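Local atomic coordinates of tartronate semialdehyde reductase (Salmonella typhimurium, PDB entry 1VPD), a protein that probably catalyses the NAD(P)H-dependent reduction of tartronate semialdehyde to D-glycerate, the last step of galactarate degradation. Residues 130-134 with 135-139. Residues are numbered along the deposited sequence; the frame is centred on the assembly and turned at random. Where two conformers were deposited one is given.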
ATOM      1  N   PRO A 130       1.316   9.005  -6.296  1.00 16.83           N
ATOM      2  CA  PRO A 130       0.916  10.421  -6.359  1.00 17.48           C
ATOM      3  C   PRO A 130       0.227  10.940  -5.110  1.00 17.41           C
ATOM      4  O   PRO A 130       0.479  12.084  -4.695  1.00 17.40           O
ATOM      5  CB  PRO A 130      -0.010  10.476  -7.577  1.00 17.78           C
ATOM      6  CG  PRO A 130       0.448   9.325  -8.429  1.00 18.51           C
ATOM      7  CD  PRO A 130       0.794   8.244  -7.447  1.00 17.72           C
ATOM      8  N   LYS A 131      -0.623  10.125  -4.500  1.00 17.10           N
ATOM      9  CA  LYS A 131      -1.348  10.579  -3.322  1.00 16.84           C
ATOM     10  C   LYS A 131      -0.559  10.397  -2.017  1.00 16.59           C
ATOM     11  O   LYS A 131      -0.853  11.060  -1.015  1.00 17.21           O
ATOM     12  CB  LYS A 131      -2.712   9.894  -3.227  0.50 16.86           C
ATOM     13  CG  LYS A 131      -3.663  10.280  -4.368  0.50 17.90           C
ATOM     14  CD  LYS A 131      -5.077   9.770  -4.111  0.50 18.89           C
ATOM     15  CE  LYS A 131      -6.062  10.318  -5.125  0.50 20.08           C
ATOM     16  NZ  LYS A 131      -6.465  11.720  -4.790  0.50 21.58           N
ATOM     17  N   ALA A 132       0.422   9.502  -2.022  1.00 16.54           N
ATOM     18  CA  ALA A 132       1.390   9.421  -0.926  1.00 15.95           C
ATOM     19  C   ALA A 132       2.182  10.729  -0.899  1.00 16.89           C
ATOM     20  O   ALA A 132       2.386  11.321   0.160  1.00 17.26           O
ATOM     21  CB  ALA A 132       2.318   8.242  -1.114  1.00 15.52           C
ATOM     22  N   ILE A 133       2.576  11.187  -2.079  1.00 17.57           N
ATOM     23  CA  ILE A 133       3.349  12.434  -2.213  1.00 18.05           C
ATOM     24  C   ILE A 133       2.536  13.643  -1.765  1.00 18.56           C
ATOM     25  O   ILE A 133       2.999  14.420  -0.924  1.00 18.48           O
ATOM     26  CB  ILE A 133       3.894  12.601  -3.656  1.00 18.21           C
ATOM     27  CG1 ILE A 133       4.986  11.567  -3.936  1.00 18.79           C
ATOM     28  CG2 ILE A 133       4.422  14.046  -3.897  1.00 19.27           C
ATOM     29  CD1 ILE A 133       5.309  11.369  -5.386  1.00 20.17           C
ATOM     30  N   ASP A 134       1.305  13.790  -2.258  1.00 18.60           N
ATOM     31  CA  ASP A 134       0.530  14.996  -1.972  1.00 19.25           C
ATOM     32  C   ASP A 134      -0.309  14.929  -0.688  1.00 19.23           C
ATOM     33  O   ASP A 134      -0.969  15.897  -0.315  1.00 19.73           O
ATOM     34  CB  ASP A 134      -0.269  15.447  -3.205  1.00 19.23           C
ATOM     35  CG  ASP A 134      -1.533  14.655  -3.440  1.00 19.95           C
ATOM     36  OD1 ASP A 134      -1.863  13.753  -2.642  1.00 18.33           O
ATOM     37  OD2 ASP A 134      -2.285  14.910  -4.419  1.00 20.52           O
ATOM     38  N   GLY A 135      -0.228  13.805   0.016  1.00 18.55           N
ATOM     39  CA  GLY A 135      -0.861  13.655   1.300  1.00 18.24           C
ATOM     40  C   GLY A 135      -2.367  13.488   1.307  1.00 18.20           C
ATOM     41  O   GLY A 135      -3.009  13.863   2.283  1.00 18.05           O
ATOM     42  N   THR A 136      -2.930  12.908   0.242  1.00 18.08           N
ATOM     43  CA  THR A 136      -4.370  12.723   0.123  1.00 17.70           C
ATOM     44  C   THR A 136      -4.774  11.245   0.128  1.00 17.21           C
ATOM     45  O   THR A 136      -5.895  10.908  -0.274  1.00 17.21           O
ATOM     46  CB  THR A 136      -4.907  13.382  -1.162  1.00 18.19           C
ATOM     47  OG1 THR A 136      -4.278  12.826  -2.319  1.00 18.30           O
ATOM     48  CG2 THR A 136      -4.562  14.883  -1.202  1.00 19.30           C
ATOM     49  N   LEU A 137      -3.877  10.381   0.608  1.00 16.48           N
ATOM     50  CA  LEU A 137      -4.184   8.958   0.824  1.00 15.75           C
ATOM     51  C   LEU A 137      -5.435   8.748   1.656  1.00 15.64           C
ATOM     52  O   LEU A 137      -5.718   9.531   2.559  1.00 16.07           O
ATOM     53  CB  LEU A 137      -3.043   8.277   1.582  1.00 15.94           C
ATOM     54  CG  LEU A 137      -1.692   8.193   0.904  1.00 14.95           C
ATOM     55  CD1 LEU A 137      -0.632   7.718   1.892  1.00 15.12           C
ATOM     56  CD2 LEU A 137      -1.750   7.262  -0.281  1.00 16.29           C
ATOM     57  N   SER A 138      -6.167   7.669   1.379  1.00 14.83           N
ATOM     58  CA  SER A 138      -7.150   7.142   2.304  1.00 14.90           C
ATOM     59  C   SER A 138      -6.459   6.097   3.190  1.00 14.87           C
ATOM     60  O   SER A 138      -5.688   5.254   2.699  1.00 15.77           O
ATOM     61  CB  SER A 138      -8.329   6.509   1.572  1.00 15.13           C
ATOM     62  OG  SER A 138      -9.220   7.493   1.086  1.00 15.33           O
ATOM     63  N   VAL A 139      -6.754   6.150   4.476  1.00 13.95           N
ATOM     64  CA  VAL A 139      -6.229   5.241   5.474  1.00 13.68           C
ATOM     65  C   VAL A 139      -7.409   4.504   6.083  1.00 13.73           C
ATOM     66  O   VAL A 139      -8.441   5.101   6.407  1.00 14.37           O
ATOM     67  CB  VAL A 139      -5.439   6.037   6.566  1.00 13.57           C
ATOM     68  CG1 VAL A 139      -4.818   5.110   7.567  1.00 15.05           C
ATOM     69  CG2 VAL A 139      -4.379   6.894   5.916  1.00 13.54           C
TER
HETATM   70  O   HOH W   1      -8.138  11.629  -2.187  1.00 24.38           O
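The carboxylate of Asp-134 has the Thr-136 methyl obliquely over one face, Thr-136 CG2 lying 3.8 Å from Asp-134 CG, and the backbone oxygen of Pro-130 over the opposite face, Pro-130 O being 3.5 Å from Asp-134 CG. It sits on a glycine-terminated C-cap closing helix 128-134. Near the carboxylate plane, 17° out, Thr-136 OG1 donates to the syn side of Asp-134 OD1 at 2.6 Å. Asp-134 CG stands between its backbone N and carbonyl carbon (chi1 79°), which brings OD1 back over the turn; Thr-136 N adds a weak bond to the same oxygen. Gly-135 leaves the helix with phi 74°, and Thr-136 N reaches Lys-131 O at 3.1 Å, in the carbonyl plane, the 6→1 bond found in Schellman motifs. The turn leads into strand 137-142, antiparallel to strand 119-126 in the Rossmann-type domain. On the inner side, Leu-137 CD2 meets Ala-132 N at 3.6 Å, while Met-16 touches both side chains. In one of its two deposited conformers, the Lys-131 chain crosses Thr-136 at about a right angle, Lys-131 CG 3.3 Å from Thr-136 OG1, and Lys-131 NZ donates at 3.1 Å to a water that itself donates to Thr-136 O at 3.0 Å.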